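Local coordinates for protein agarase (Pseudoalteromonas fuliginea, PDB 6XJ9) that probably hydrolyses beta-1,4 linkages in agarose, as expected of a family GH50 agarase from a marine bacterium, at residues T130-L135 and N160-E165; A311-L316 and S396-N401; V495-W500 and L610-Y615; W623-E628 and D651-F656. All blocks are in the same frame, centred on the assembly; numbering follows the deposited sequence.

Contact 1: T130-L135 and N160-E165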
loop_
_atom_site.group_PDB
_atom_site.type_symbol
_atom_site.label_atom_id
_atom_site.label_comp_id
_atom_site.label_asym_id
_atom_site.label_seq_id
_atom_site.Cartn_x
_atom_site.Cartn_y
_atom_site.Cartn_z
ATOM N N THR A 130 15.353 -8.213 14.824
ATOM C CA THR A 130 15.649 -9.520 15.386
ATOM C C THR A 130 14.504 -10.481 15.076
ATOM O O THR A 130 13.332 -10.160 15.276
ATOM C CB THR A 130 16.060 -9.435 16.864
ATOM O OG1 THR A 130 17.328 -8.779 16.899
ATOM C CG2 THR A 130 16.223 -10.793 17.510
ATOM N N TYR A 131 14.890 -11.654 14.565
ATOM C CA TYR A 131 14.001 -12.756 14.239
ATOM C C TYR A 131 14.398 -13.937 15.111
ATOM O O TYR A 131 15.569 -14.313 15.144
ATOM C CB TYR A 131 14.109 -13.085 12.748
ATOM C CG TYR A 131 13.795 -11.893 11.883
ATOM C CD1 TYR A 131 14.744 -10.907 11.642
ATOM C CD2 TYR A 131 12.522 -11.720 11.358
ATOM C CE1 TYR A 131 14.443 -9.789 10.878
ATOM C CE2 TYR A 131 12.206 -10.609 10.595
ATOM C CZ TYR A 131 13.170 -9.646 10.346
ATOM O OH TYR A 131 12.835 -8.562 9.588
ATOM N N TYR A 132 13.430 -14.494 15.842
ATOM C CA TYR A 132 13.787 -15.517 16.809
ATOM C C TYR A 132 12.903 -16.750 16.649
ATOM O O TYR A 132 11.777 -16.676 16.157
ATOM C CB TYR A 132 13.780 -14.932 18.224
ATOM C CG TYR A 132 12.402 -14.575 18.717
ATOM C CD1 TYR A 132 11.547 -15.551 19.212
ATOM C CD2 TYR A 132 11.951 -13.264 18.686
ATOM C CE1 TYR A 132 10.274 -15.238 19.659
ATOM C CE2 TYR A 132 10.680 -12.935 19.139
ATOM C CZ TYR A 132 9.844 -13.927 19.623
ATOM O OH TYR A 132 8.590 -13.623 20.072
ATOM N N ALA A 133 13.453 -17.893 17.057
ATOM C CA ALA A 133 12.749 -19.158 17.082
ATOM C C ALA A 133 13.037 -19.836 18.417
ATOM O O ALA A 133 14.191 -20.132 18.714
ATOM C CB ALA A 133 13.224 -19.997 15.919
ATOM N N LYS A 134 11.989 -20.043 19.226
ATOM C CA LYS A 134 12.120 -20.702 20.518
ATOM C C LYS A 134 12.477 -22.163 20.278
ATOM O O LYS A 134 11.821 -22.837 19.490
ATOM C CB LYS A 134 10.807 -20.646 21.311
ATOM C CG LYS A 134 10.427 -19.296 21.911
ATOM C CD LYS A 134 9.006 -19.268 22.463
ATOM C CE LYS A 134 7.949 -19.506 21.408
ATOM N NZ LYS A 134 6.670 -18.814 21.699
ATOM N N LEU A 135 13.527 -22.642 20.954
ATOM C CA LEU A 135 13.976 -24.010 20.751
ATOM C C LEU A 135 13.541 -24.882 21.923
ATOM O O LEU A 135 13.478 -26.099 21.791
ATOM C CB LEU A 135 15.497 -24.029 20.536
ATOM C CG LEU A 135 15.951 -23.458 19.189
ATOM C CD1 LEU A 135 17.456 -23.579 18.988
ATOM C CD2 LEU A 135 15.205 -24.119 18.043
ATOM N N ASN A 160 0.577 -19.814 17.155
ATOM C CA ASN A 160 0.098 -19.208 18.388
ATOM C C ASN A 160 0.470 -17.726 18.438
ATOM O O ASN A 160 1.386 -17.284 17.751
ATOM C CB ASN A 160 0.762 -19.865 19.609
ATOM C CG ASN A 160 0.040 -21.068 20.177
ATOM O OD1 ASN A 160 -1.121 -21.323 19.873
ATOM N ND2 ASN A 160 0.711 -21.792 21.059
ATOM N N PRO A 161 -0.175 -16.906 19.303
ATOM C CA PRO A 161 0.357 -15.581 19.634
ATOM C C PRO A 161 1.750 -15.754 20.231
ATOM O O PRO A 161 2.072 -16.815 20.758
ATOM C CB PRO A 161 -0.545 -15.106 20.789
ATOM C CG PRO A 161 -1.835 -15.883 20.604
ATOM C CD PRO A 161 -1.402 -17.225 20.055
ATOM N N ASP A 162 2.562 -14.702 20.142
ATOM C CA ASP A 162 3.841 -14.625 20.827
ATOM C C ASP A 162 3.639 -14.863 22.323
ATOM O O ASP A 162 2.605 -14.492 22.877
ATOM C CB ASP A 162 4.482 -13.256 20.610
ATOM C CG ASP A 162 4.916 -13.006 19.178
ATOM O OD1 ASP A 162 4.989 -13.984 18.406
ATOM O OD2 ASP A 162 5.199 -11.837 18.854
ATOM N N THR A 163 4.643 -15.479 22.963
ATOM C CA THR A 163 4.563 -15.796 24.381
ATOM C C THR A 163 5.207 -14.682 25.199
ATOM O O THR A 163 5.184 -14.728 26.419
ATOM C CB THR A 163 5.160 -17.171 24.713
ATOM O OG1 THR A 163 6.508 -17.204 24.235
ATOM C CG2 THR A 163 4.362 -18.314 24.125
ATOM N N TRP A 164 5.783 -13.690 24.514
ATOM C CA TRP A 164 6.130 -12.431 25.147
ATOM C C TRP A 164 6.013 -11.316 24.117
ATOM O O TRP A 164 6.159 -11.563 22.921
ATOM C CB TRP A 164 7.526 -12.493 25.790
ATOM C CG TRP A 164 8.648 -12.632 24.809
ATOM C CD1 TRP A 164 9.280 -11.625 24.136
ATOM C CD2 TRP A 164 9.273 -13.855 24.374
ATOM N NE1 TRP A 164 10.257 -12.139 23.325
ATOM C CE2 TRP A 164 10.277 -13.501 23.449
ATOM C CE3 TRP A 164 9.085 -15.209 24.672
ATOM C CZ2 TRP A 164 11.091 -14.450 22.831
ATOM C CZ3 TRP A 164 9.895 -16.147 24.069
ATOM C CH2 TRP A 164 10.886 -15.772 23.162
ATOM N N GLU A 165 5.752 -10.093 24.595
ATOM C CA GLU A 165 5.629 -8.930 23.731
ATOM C C GLU A 165 7.024 -8.353 23.493
ATOM O O GLU A 165 7.827 -8.267 24.425
ATOM C CB GLU A 165 4.691 -7.911 24.387
ATOM C CG GLU A 165 4.320 -6.743 23.483
HETATM O O HOH W 1 7.192 -15.833 21.724
HETATM O O HOH W 2 4.354 -18.263 20.372
#

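Contact 2: A311-L316 and S396-N401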
loop_
_atom_site.group_PDB
_atom_site.type_symbol
_atom_site.label_atom_id
_atom_site.label_comp_id
_atom_site.label_asym_id
_atom_site.label_seq_id
_atom_site.Cartn_x
_atom_site.Cartn_y
_atom_site.Cartn_z
ATOM N N ALA A 311 -18.504 -22.542 4.935
ATOM C CA ALA A 311 -18.191 -23.815 5.576
ATOM C C ALA A 311 -16.865 -23.794 6.342
ATOM O O ALA A 311 -16.710 -24.530 7.314
ATOM C CB ALA A 311 -18.224 -24.941 4.564
ATOM N N ASN A 312 -15.919 -22.948 5.932
ATOM C CA ASN A 312 -14.576 -23.004 6.495
ATOM C C ASN A 312 -14.273 -21.759 7.331
ATOM O O ASN A 312 -13.116 -21.505 7.650
ATOM C CB ASN A 312 -13.515 -23.206 5.415
ATOM C CG ASN A 312 -13.782 -24.426 4.559
ATOM O OD1 ASN A 312 -14.291 -24.303 3.446
ATOM N ND2 ASN A 312 -13.483 -25.604 5.084
ATOM N N SER A 313 -15.317 -21.009 7.698
ATOM C CA SER A 313 -15.174 -19.829 8.542
ATOM C C SER A 313 -15.477 -20.118 10.020
ATOM O O SER A 313 -15.662 -19.180 10.797
ATOM C CB SER A 313 -16.049 -18.707 8.019
ATOM O OG SER A 313 -15.511 -18.187 6.803
ATOM N N THR A 314 -15.516 -21.394 10.424
ATOM C CA THR A 314 -15.912 -21.752 11.785
ATOM C C THR A 314 -14.698 -22.143 12.628
ATOM O O THR A 314 -13.722 -22.681 12.116
ATOM C CB THR A 314 -16.960 -22.874 11.830
ATOM O OG1 THR A 314 -16.312 -24.145 11.710
ATOM C CG2 THR A 314 -18.053 -22.730 10.795
ATOM N N THR A 315 -14.781 -21.883 13.935
ATOM C CA THR A 315 -13.698 -22.201 14.856
ATOM C C THR A 315 -14.259 -22.934 16.074
ATOM O O THR A 315 -15.392 -22.693 16.497
ATOM C CB THR A 315 -12.891 -20.939 15.201
ATOM O OG1 THR A 315 -11.656 -21.325 15.813
ATOM C CG2 THR A 315 -13.645 -19.961 16.082
ATOM N N LEU A 316 -13.454 -23.833 16.644
ATOM C CA LEU A 316 -13.846 -24.563 17.838
ATOM C C LEU A 316 -13.871 -23.623 19.047
ATOM O O LEU A 316 -12.909 -22.904 19.297
ATOM C CB LEU A 316 -12.885 -25.739 18.032
ATOM C CG LEU A 316 -13.028 -26.842 16.983
ATOM C CD1 LEU A 316 -11.790 -27.727 16.946
ATOM C CD2 LEU A 316 -14.282 -27.662 17.232
ATOM N N SER A 396 -19.021 -19.131 14.074
ATOM C CA SER A 396 -18.569 -18.387 12.903
ATOM C C SER A 396 -18.692 -16.877 13.123
ATOM O O SER A 396 -19.775 -16.312 12.983
ATOM C CB SER A 396 -19.308 -18.816 11.669
ATOM O OG SER A 396 -18.830 -18.088 10.544
ATOM N N PHE A 397 -17.568 -16.215 13.431
ATOM C CA PHE A 397 -17.600 -14.775 13.635
ATOM C C PHE A 397 -17.857 -14.055 12.310
ATOM O O PHE A 397 -18.476 -12.986 12.296
ATOM C CB PHE A 397 -16.348 -14.278 14.366
ATOM C CG PHE A 397 -16.232 -14.710 15.809
ATOM C CD1 PHE A 397 -16.871 -14.002 16.818
ATOM C CD2 PHE A 397 -15.475 -15.819 16.156
ATOM C CE1 PHE A 397 -16.767 -14.412 18.140
ATOM C CE2 PHE A 397 -15.362 -16.227 17.480
ATOM C CZ PHE A 397 -16.004 -15.517 18.472
ATOM N N TYR A 398 -17.396 -14.644 11.197
ATOM C CA TYR A 398 -17.655 -14.024 9.907
ATOM C C TYR A 398 -19.157 -14.008 9.622
ATOM O O TYR A 398 -19.688 -12.971 9.243
ATOM C CB TYR A 398 -16.851 -14.647 8.763
ATOM C CG TYR A 398 -17.153 -13.997 7.433
ATOM C CD1 TYR A 398 -16.668 -12.732 7.128
ATOM C CD2 TYR A 398 -17.985 -14.610 6.508
ATOM C CE1 TYR A 398 -16.969 -12.116 5.924
ATOM C CE2 TYR A 398 -18.300 -14.009 5.300
ATOM C CZ TYR A 398 -17.789 -12.757 5.008
ATOM O OH TYR A 398 -18.075 -12.154 3.815
ATOM N N ALA A 399 -19.835 -15.143 9.823
ATOM C CA ALA A 399 -21.271 -15.217 9.583
ATOM C C ALA A 399 -22.021 -14.290 10.546
ATOM O O ALA A 399 -22.973 -13.628 10.144
ATOM C CB ALA A 399 -21.757 -16.640 9.715
ATOM N N ALA A 400 -21.596 -14.248 11.820
ATOM C CA ALA A 400 -22.195 -13.319 12.771
ATOM C C ALA A 400 -22.095 -11.883 12.246
ATOM O O ALA A 400 -23.070 -11.127 12.285
ATOM C CB ALA A 400 -21.566 -13.475 14.135
ATOM N N ASN A 401 -20.918 -11.524 11.723
ATOM C CA ASN A 401 -20.682 -10.201 11.165
ATOM C C ASN A 401 -21.606 -9.911 9.983
ATOM O O ASN A 401 -22.050 -8.773 9.822
ATOM C CB ASN A 401 -19.203 -9.978 10.857
ATOM C CG ASN A 401 -18.389 -9.864 12.127
ATOM O OD1 ASN A 401 -18.925 -9.514 13.185
ATOM N ND2 ASN A 401 -17.103 -10.168 12.033
HETATM O O HOH W 3 -15.061 -16.434 10.953
HETATM O O HOH W 4 -15.090 -18.117 13.428
#

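Contact 3: V495-W500 and L610-Y615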
loop_
_atom_site.group_PDB
_atom_site.type_symbol
_atom_site.label_atom_id
_atom_site.label_comp_id
_atom_site.label_asym_id
_atom_site.label_seq_id
_atom_site.Cartn_x
_atom_site.Cartn_y
_atom_site.Cartn_z
ATOM N N VAL A 495 -25.548 -27.947 -11.482
ATOM C CA VAL A 495 -25.101 -27.028 -12.518
ATOM C C VAL A 495 -26.244 -26.813 -13.516
ATOM O O VAL A 495 -26.364 -25.733 -14.093
ATOM C CB VAL A 495 -23.808 -27.515 -13.209
ATOM C CG1 VAL A 495 -23.567 -26.813 -14.539
ATOM C CG2 VAL A 495 -22.577 -27.365 -12.310
ATOM N N LYS A 496 -27.053 -27.863 -13.716
ATOM C CA LYS A 496 -28.267 -27.817 -14.521
ATOM C C LYS A 496 -27.942 -27.302 -15.922
ATOM O O LYS A 496 -28.744 -26.573 -16.497
ATOM C CB LYS A 496 -29.327 -26.925 -13.860
ATOM C CG LYS A 496 -29.728 -27.344 -12.461
ATOM C CD LYS A 496 -30.917 -26.606 -11.891
ATOM C CE LYS A 496 -31.237 -27.088 -10.490
ATOM N NZ LYS A 496 -32.693 -27.289 -10.303
ATOM N N ASN A 497 -26.745 -27.655 -16.419
ATOM C CA ASN A 497 -26.248 -27.410 -17.772
ATOM C C ASN A 497 -26.007 -25.923 -18.041
ATOM O O ASN A 497 -25.898 -25.506 -19.199
ATOM C CB ASN A 497 -27.121 -28.068 -18.849
ATOM C CG ASN A 497 -26.360 -28.400 -20.115
ATOM O OD1 ASN A 497 -26.659 -27.876 -21.186
ATOM N ND2 ASN A 497 -25.372 -29.269 -20.001
ATOM N N SER A 498 -25.891 -25.128 -16.972
ATOM C CA SER A 498 -25.704 -23.692 -17.102
ATOM C C SER A 498 -24.445 -23.363 -17.898
ATOM O O SER A 498 -23.381 -23.904 -17.605
ATOM C CB SER A 498 -25.656 -23.021 -15.755
ATOM O OG SER A 498 -25.440 -21.631 -15.921
ATOM N N PRO A 499 -24.529 -22.430 -18.880
ATOM C CA PRO A 499 -23.355 -21.920 -19.588
ATOM C C PRO A 499 -22.407 -21.120 -18.696
ATOM O O PRO A 499 -21.250 -20.919 -19.051
ATOM C CB PRO A 499 -23.942 -20.988 -20.664
ATOM C CG PRO A 499 -25.293 -20.593 -20.121
ATOM C CD PRO A 499 -25.778 -21.802 -19.348
ATOM N N TRP A 500 -22.903 -20.715 -17.521
ATOM C CA TRP A 500 -22.158 -19.907 -16.568
ATOM C C TRP A 500 -21.124 -20.754 -15.829
ATOM O O TRP A 500 -20.240 -20.209 -15.172
ATOM C CB TRP A 500 -23.123 -19.218 -15.596
ATOM C CG TRP A 500 -23.921 -18.167 -16.297
ATOM C CD1 TRP A 500 -25.139 -18.315 -16.898
ATOM C CD2 TRP A 500 -23.514 -16.814 -16.534
ATOM N NE1 TRP A 500 -25.532 -17.133 -17.468
ATOM C CE2 TRP A 500 -24.550 -16.196 -17.271
ATOM C CE3 TRP A 500 -22.373 -16.066 -16.200
ATOM C CZ2 TRP A 500 -24.481 -14.864 -17.668
ATOM C CZ3 TRP A 500 -22.311 -14.748 -16.596
ATOM C CH2 TRP A 500 -23.350 -14.157 -17.321
ATOM N N LEU A 610 -22.026 -34.305 -17.777
ATOM C CA LEU A 610 -21.708 -32.909 -18.041
ATOM C C LEU A 610 -20.936 -32.795 -19.354
ATOM O O LEU A 610 -19.868 -32.179 -19.407
ATOM C CB LEU A 610 -20.942 -32.347 -16.837
ATOM C CG LEU A 610 -21.845 -31.910 -15.688
ATOM C CD1 LEU A 610 -21.242 -32.273 -14.339
ATOM C CD2 LEU A 610 -22.130 -30.420 -15.767
ATOM N N PRO A 611 -21.458 -33.414 -20.445
ATOM C CA PRO A 611 -20.733 -33.529 -21.713
ATOM C C PRO A 611 -20.366 -32.197 -22.345
ATOM O O PRO A 611 -19.390 -32.140 -23.082
ATOM C CB PRO A 611 -21.724 -34.258 -22.638
ATOM C CG PRO A 611 -23.077 -33.985 -22.009
ATOM C CD PRO A 611 -22.786 -34.047 -20.521
ATOM N N ASN A 612 -21.122 -31.133 -22.024
ATOM C CA ASN A 612 -20.933 -29.856 -22.691
ATOM C C ASN A 612 -19.884 -29.020 -21.958
ATOM O O ASN A 612 -19.521 -27.950 -22.431
ATOM C CB ASN A 612 -22.236 -29.061 -22.863
ATOM C CG ASN A 612 -23.332 -29.821 -23.589
ATOM O OD1 ASN A 612 -24.501 -29.776 -23.193
ATOM N ND2 ASN A 612 -22.960 -30.546 -24.627
ATOM N N HIS A 613 -19.409 -29.512 -20.808
ATOM C CA HIS A 613 -18.637 -28.699 -19.875
ATOM C C HIS A 613 -17.224 -29.251 -19.723
ATOM O O HIS A 613 -17.029 -30.459 -19.761
ATOM C CB HIS A 613 -19.307 -28.710 -18.502
ATOM C CG HIS A 613 -20.533 -27.876 -18.466
ATOM N ND1 HIS A 613 -21.767 -28.383 -18.826
ATOM C CD2 HIS A 613 -20.720 -26.582 -18.135
ATOM C CE1 HIS A 613 -22.673 -27.440 -18.709
ATOM N NE2 HIS A 613 -22.057 -26.321 -18.289
ATOM N N MET A 614 -16.249 -28.357 -19.510
ATOM C CA MET A 614 -14.857 -28.773 -19.439
ATOM C C MET A 614 -14.609 -29.535 -18.143
ATOM O O MET A 614 -15.131 -29.171 -17.092
ATOM C CB MET A 614 -13.918 -27.566 -19.483
ATOM C CG MET A 614 -13.871 -26.913 -20.850
ATOM S SD MET A 614 -12.603 -25.639 -20.881
ATOM C CE MET A 614 -13.290 -24.421 -19.760
ATOM N N TYR A 615 -13.779 -30.579 -18.250
ATOM C CA TYR A 615 -13.275 -31.333 -17.117
ATOM C C TYR A 615 -11.864 -30.835 -16.819
ATOM O O TYR A 615 -11.003 -30.878 -17.694
ATOM C CB TYR A 615 -13.327 -32.828 -17.445
ATOM C CG TYR A 615 -12.584 -33.724 -16.488
ATOM C CD1 TYR A 615 -12.580 -33.470 -15.126
ATOM C CD2 TYR A 615 -11.919 -34.853 -16.951
ATOM C CE1 TYR A 615 -11.917 -34.302 -14.241
ATOM C CE2 TYR A 615 -11.252 -35.696 -16.082
ATOM C CZ TYR A 615 -11.251 -35.419 -14.726
ATOM O OH TYR A 615 -10.584 -36.238 -13.863
#

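Contact 4: W623-E628 and D651-F656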
loop_
_atom_site.group_PDB
_atom_site.type_symbol
_atom_site.label_atom_id
_atom_site.label_comp_id
_atom_site.label_asym_id
_atom_site.label_seq_id
_atom_site.Cartn_x
_atom_site.Cartn_y
_atom_site.Cartn_z
ATOM N N TRP A 623 4.060 -29.744 -5.257
ATOM C CA TRP A 623 4.990 -30.582 -4.517
ATOM C C TRP A 623 4.714 -32.068 -4.740
ATOM O O TRP A 623 5.533 -32.898 -4.363
ATOM C CB TRP A 623 5.015 -30.225 -3.021
ATOM C CG TRP A 623 3.675 -30.186 -2.343
ATOM C CD1 TRP A 623 2.998 -29.066 -1.962
ATOM C CD2 TRP A 623 2.866 -31.299 -1.914
ATOM N NE1 TRP A 623 1.820 -29.404 -1.346
ATOM C CE2 TRP A 623 1.708 -30.766 -1.306
ATOM C CE3 TRP A 623 2.986 -32.692 -1.998
ATOM C CZ2 TRP A 623 0.686 -31.568 -0.796
ATOM C CZ3 TRP A 623 1.968 -33.483 -1.511
ATOM C CH2 TRP A 623 0.837 -32.931 -0.914
ATOM N N GLY A 624 3.561 -32.421 -5.324
ATOM C CA GLY A 624 3.219 -33.834 -5.452
ATOM C C GLY A 624 2.522 -34.159 -6.773
ATOM O O GLY A 624 1.382 -34.629 -6.785
ATOM N N MET A 625 3.237 -33.936 -7.876
ATOM C CA MET A 625 2.679 -34.130 -9.205
ATOM C C MET A 625 3.593 -35.048 -10.026
ATOM O O MET A 625 4.327 -34.579 -10.886
ATOM C CB MET A 625 2.508 -32.779 -9.914
ATOM C CG MET A 625 3.704 -31.839 -9.817
ATOM S SD MET A 625 3.342 -30.296 -10.724
ATOM C CE MET A 625 4.885 -29.391 -10.602
ATOM N N PRO A 626 3.579 -36.386 -9.806
ATOM C CA PRO A 626 4.408 -37.287 -10.610
ATOM C C PRO A 626 4.111 -37.050 -12.089
ATOM O O PRO A 626 2.945 -36.916 -12.477
ATOM C CB PRO A 626 3.925 -38.689 -10.218
ATOM C CG PRO A 626 3.317 -38.506 -8.834
ATOM C CD PRO A 626 2.734 -37.101 -8.833
ATOM N N ILE A 627 5.172 -36.992 -12.908
ATOM C CA ILE A 627 5.031 -36.797 -14.350
ATOM C C ILE A 627 4.106 -37.855 -14.958
ATOM O O ILE A 627 3.371 -37.553 -15.889
ATOM C CB ILE A 627 6.394 -36.710 -15.081
ATOM C CG1 ILE A 627 6.258 -36.145 -16.503
ATOM C CG2 ILE A 627 7.102 -38.063 -15.101
ATOM C CD1 ILE A 627 5.868 -34.670 -16.563
ATOM N N GLU A 628 4.111 -39.085 -14.424
ATOM C CA GLU A 628 3.307 -40.160 -14.993
ATOM C C GLU A 628 1.819 -39.843 -14.853
ATOM O O GLU A 628 1.000 -40.199 -15.706
ATOM C CB GLU A 628 3.608 -41.487 -14.295
ATOM C CG GLU A 628 4.982 -42.047 -14.623
ATOM C CD GLU A 628 6.108 -41.677 -13.673
ATOM O OE1 GLU A 628 5.945 -40.717 -12.888
ATOM O OE2 GLU A 628 7.160 -42.366 -13.717
ATOM N N ASP A 651 9.546 -20.509 -14.763
ATOM C CA ASP A 651 9.647 -21.198 -16.037
ATOM C C ASP A 651 10.247 -22.585 -15.825
ATOM O O ASP A 651 9.779 -23.546 -16.427
ATOM C CB ASP A 651 10.365 -20.328 -17.082
ATOM C CG ASP A 651 9.575 -19.084 -17.470
ATOM O OD1 ASP A 651 8.320 -19.151 -17.506
ATOM O OD2 ASP A 651 10.205 -18.043 -17.702
ATOM N N ASP A 652 11.264 -22.697 -14.949
ATOM C CA ASP A 652 11.963 -23.965 -14.800
ATOM C C ASP A 652 11.043 -25.035 -14.212
ATOM O O ASP A 652 11.148 -26.207 -14.583
ATOM C CB ASP A 652 13.335 -23.834 -14.126
ATOM C CG ASP A 652 13.326 -23.312 -12.698
ATOM O OD1 ASP A 652 12.225 -23.105 -12.125
ATOM O OD2 ASP A 652 14.428 -23.089 -12.174
ATOM N N LYS A 653 10.100 -24.614 -13.362
ATOM C CA LYS A 653 9.189 -25.536 -12.695
ATOM C C LYS A 653 8.114 -26.062 -13.656
ATOM O O LYS A 653 7.637 -27.182 -13.480
ATOM C CB LYS A 653 8.575 -24.862 -11.461
ATOM C CG LYS A 653 7.591 -25.696 -10.638
ATOM C CD LYS A 653 8.169 -26.957 -10.005
ATOM C CE LYS A 653 7.475 -27.347 -8.711
ATOM N NZ LYS A 653 7.564 -28.800 -8.430
ATOM N N TRP A 654 7.745 -25.269 -14.670
ATOM C CA TRP A 654 6.540 -25.531 -15.447
ATOM C C TRP A 654 6.817 -25.845 -16.916
ATOM O O TRP A 654 5.870 -26.011 -17.691
ATOM C CB TRP A 654 5.536 -24.380 -15.282
ATOM C CG TRP A 654 5.141 -24.246 -13.845
ATOM C CD1 TRP A 654 5.625 -23.351 -12.932
ATOM C CD2 TRP A 654 4.219 -25.090 -13.133
ATOM N NE1 TRP A 654 5.048 -23.557 -11.708
ATOM C CE2 TRP A 654 4.176 -24.616 -11.803
ATOM C CE3 TRP A 654 3.411 -26.179 -13.493
ATOM C CZ2 TRP A 654 3.364 -25.204 -10.834
ATOM C CZ3 TRP A 654 2.602 -26.755 -12.537
ATOM C CH2 TRP A 654 2.580 -26.267 -11.226
ATOM N N ALA A 655 8.103 -25.975 -17.280
ATOM C CA ALA A 655 8.523 -26.215 -18.652
ATOM C C ALA A 655 7.994 -27.558 -19.140
ATOM O O ALA A 655 7.777 -27.737 -20.336
ATOM C CB ALA A 655 10.030 -26.161 -18.758
ATOM N N PHE A 656 7.785 -28.481 -18.200
ATOM C CA PHE A 656 7.347 -29.837 -18.494
ATOM C C PHE A 656 6.023 -29.818 -19.256
ATOM O O PHE A 656 5.699 -30.801 -19.902
ATOM C CB PHE A 656 7.259 -30.683 -17.217
ATOM C CG PHE A 656 6.077 -30.356 -16.335
ATOM C CD1 PHE A 656 4.889 -31.074 -16.430
ATOM C CD2 PHE A 656 6.138 -29.305 -15.435
ATOM C CE1 PHE A 656 3.789 -30.757 -15.647
ATOM C CE2 PHE A 656 5.042 -28.996 -14.636
ATOM C CZ PHE A 656 3.865 -29.715 -14.747
#

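Contact 1: T130-L135 and N160-E165
Tyr132, on the strand that ends at Lys134, lays one face of its phenol ring against the indole of Trp164. The six-membered rings are nearly parallel, 20° between planes, but slid apart, their centroids 4.7 Å from each other, so the overlap falls at the rim, where Tyr132 CE1 comes to 3.4 Å from Trp164 CZ2. Next inward-facing along the strand is Lys134, whose CG and CD slide past the six-membered ring obliquely, CD lying 3.6 Å from Trp164 CZ3. A bend at chi3 (-62°) turns its ammonium toward Thr163 and a salt bridge with Asp139. One water joins Tyr132 OH, Lys134 NZ and Thr163 N; a second links Lys134 NZ to Pro161 O, 2.7 Å from each. Replacing Trp164 by an alanine would probably leave the Tyr132 face and the lysine methylenes without their apolar cover. The connection between strands 128-134 and 169-174 thus folds back over the strand it leaves, within the beta-rich CBM-like domain.

Contact 2: A311-L316 and S396-N401
Ser396 lays its CB and OG beside Ser313, its OG 3.8 Å from Ser313 CB, while its CB meets the methyl CG2 of Thr314 at 4.2 Å. With OG swung opposite the backbone nitrogen (chi1 -179°), the hydroxyl faces two ways at once. It accepts from Ala399 N at 3.2 Å, the capping bond of an N-cap serine, and it gives a long, weak hydrogen bond to Ser313 O. That carbonyl is the meeting point of the contact, because two waters also donate to it. One passes on to Phe397 N and the other to Tyr398 N, so the first amides of the helix, which have no carbonyl a turn earlier to bind, are satisfied through solvent molecules held by the loop. Apolar touches flank this polar centre. Ser313 CB lies 4.2 Å from Tyr398 CB, and Thr315 CG2 approaches the edge of the Phe397 ring, near its plane, at 4.3 Å from CE2. The polar ends lead elsewhere: Tyr398 OH binds Asp741, and Thr315 OG1 binds Gly724 O. Around the contact, Thr315 pairs through its backbone with Tyr395, in strand 392-395, and the Tyr395 ring meets Phe397 edge-to-face; the first turn of helix 397-406 is held, partly through water, against the loop leading into strand 315-320 of the small antiparallel sheet.

Contact 3: V495-W500 and L610-Y615
His613 reaches from its CB across to the turn at 495-498, its CG opposite the carbonyl carbon (chi1 -74°). At the ring edge, CE1 lies 3.5 Å from Asn497 ND2, with the amide plane nearly upright to the ring at 83°, and CD2 is 3.8 Å from Ser498 O. At the tip, NE2 donates to Ser498 O over 2.8 Å in an almost straight bond of 173°, which is consistent with a proton on NE2. The acceptor lies in the plane of the imidazole, although the nitrogen itself stands above the carbonyl plane. Val495 CG1 comes to 4.1 Å from His613 NE2 and an equal distance from Leu610 CD2, giving the ring an apolar flank. Asn497 ND2 also makes a weak hydrogen bond to Asn612 OD1, while Asn497 OD1 is bound by Tyr280, whose ring meets His613 edge-to-face. A leucine in place of His613 would probably leave Ser498 O without this donor and the two turns less firmly joined. The chemistry implies a coupling that rests mainly on one imidazole-to-carbonyl bond, between two connections that lead from helices into neighbouring strands of a parallel sheet.

Contact 4: W623-E628 and D651-F656
Lys653 meets the methyl end of Met625 tip to tip, its NZ 3.5 Å from Met625 CE. The methionine is thus touched by the end of a chain whose ammonium already has a backbone carbonyl, Asp622 O, as hydrogen-bond acceptor. Trp654 follows, and over one face of its six-membered ring sits the same methyl: Met625 CE is 4.3 Å from the centroid, 27° off the ring normal, a CH-pi contact. The sulfur lies more obliquely, with SD 4.0 Å from Trp654 CZ3. Met625 gets there by an extended chain beyond CG, chi2 and chi3 both near 180°, that crosses the indole at about a right angle. Last comes Phe656, whose CZ is 4.1 Å from Met625 SD in a second oblique Met-aromatic contact. Ile627 CD1 slides past the same ring, 3.7 Å from Phe656 CD1. Further edge-to-face partners, Phe642 and Phe709, meet the Trp654 ring. No hydrogen bond crosses between 623-628 and 651-656, so the contact rests on dispersion and on a polarisable thioether that touches two aromatic rings, with the lysine bringing its polar end to the border of this apolar patch.

Overall arrangement
From the N terminus, contact 1 comes first, closing a 24-residue excursion between strands 128-134 and 169-174 within the CBM-like domain. Contact 2 follows, spanning 79 residues to bring the approach to strand 315-320 to helix 397-406 beside the small antiparallel sheet. Contact 3 closes a mostly helical stretch of 109 residues, joining the entrances to two strands of the three-stranded parallel sheet. Contact 4 ties the loop and first turn leading into helix 627-634 to helix 651-654 and the 3-10 turn after it. The four loops run in series, neither nesting nor crossing. Contacts 1 and 3, centres about 50 Å apart, lie on opposite sides of the chain's centre; so do contacts 2 and 4, centres about 36 Å apart.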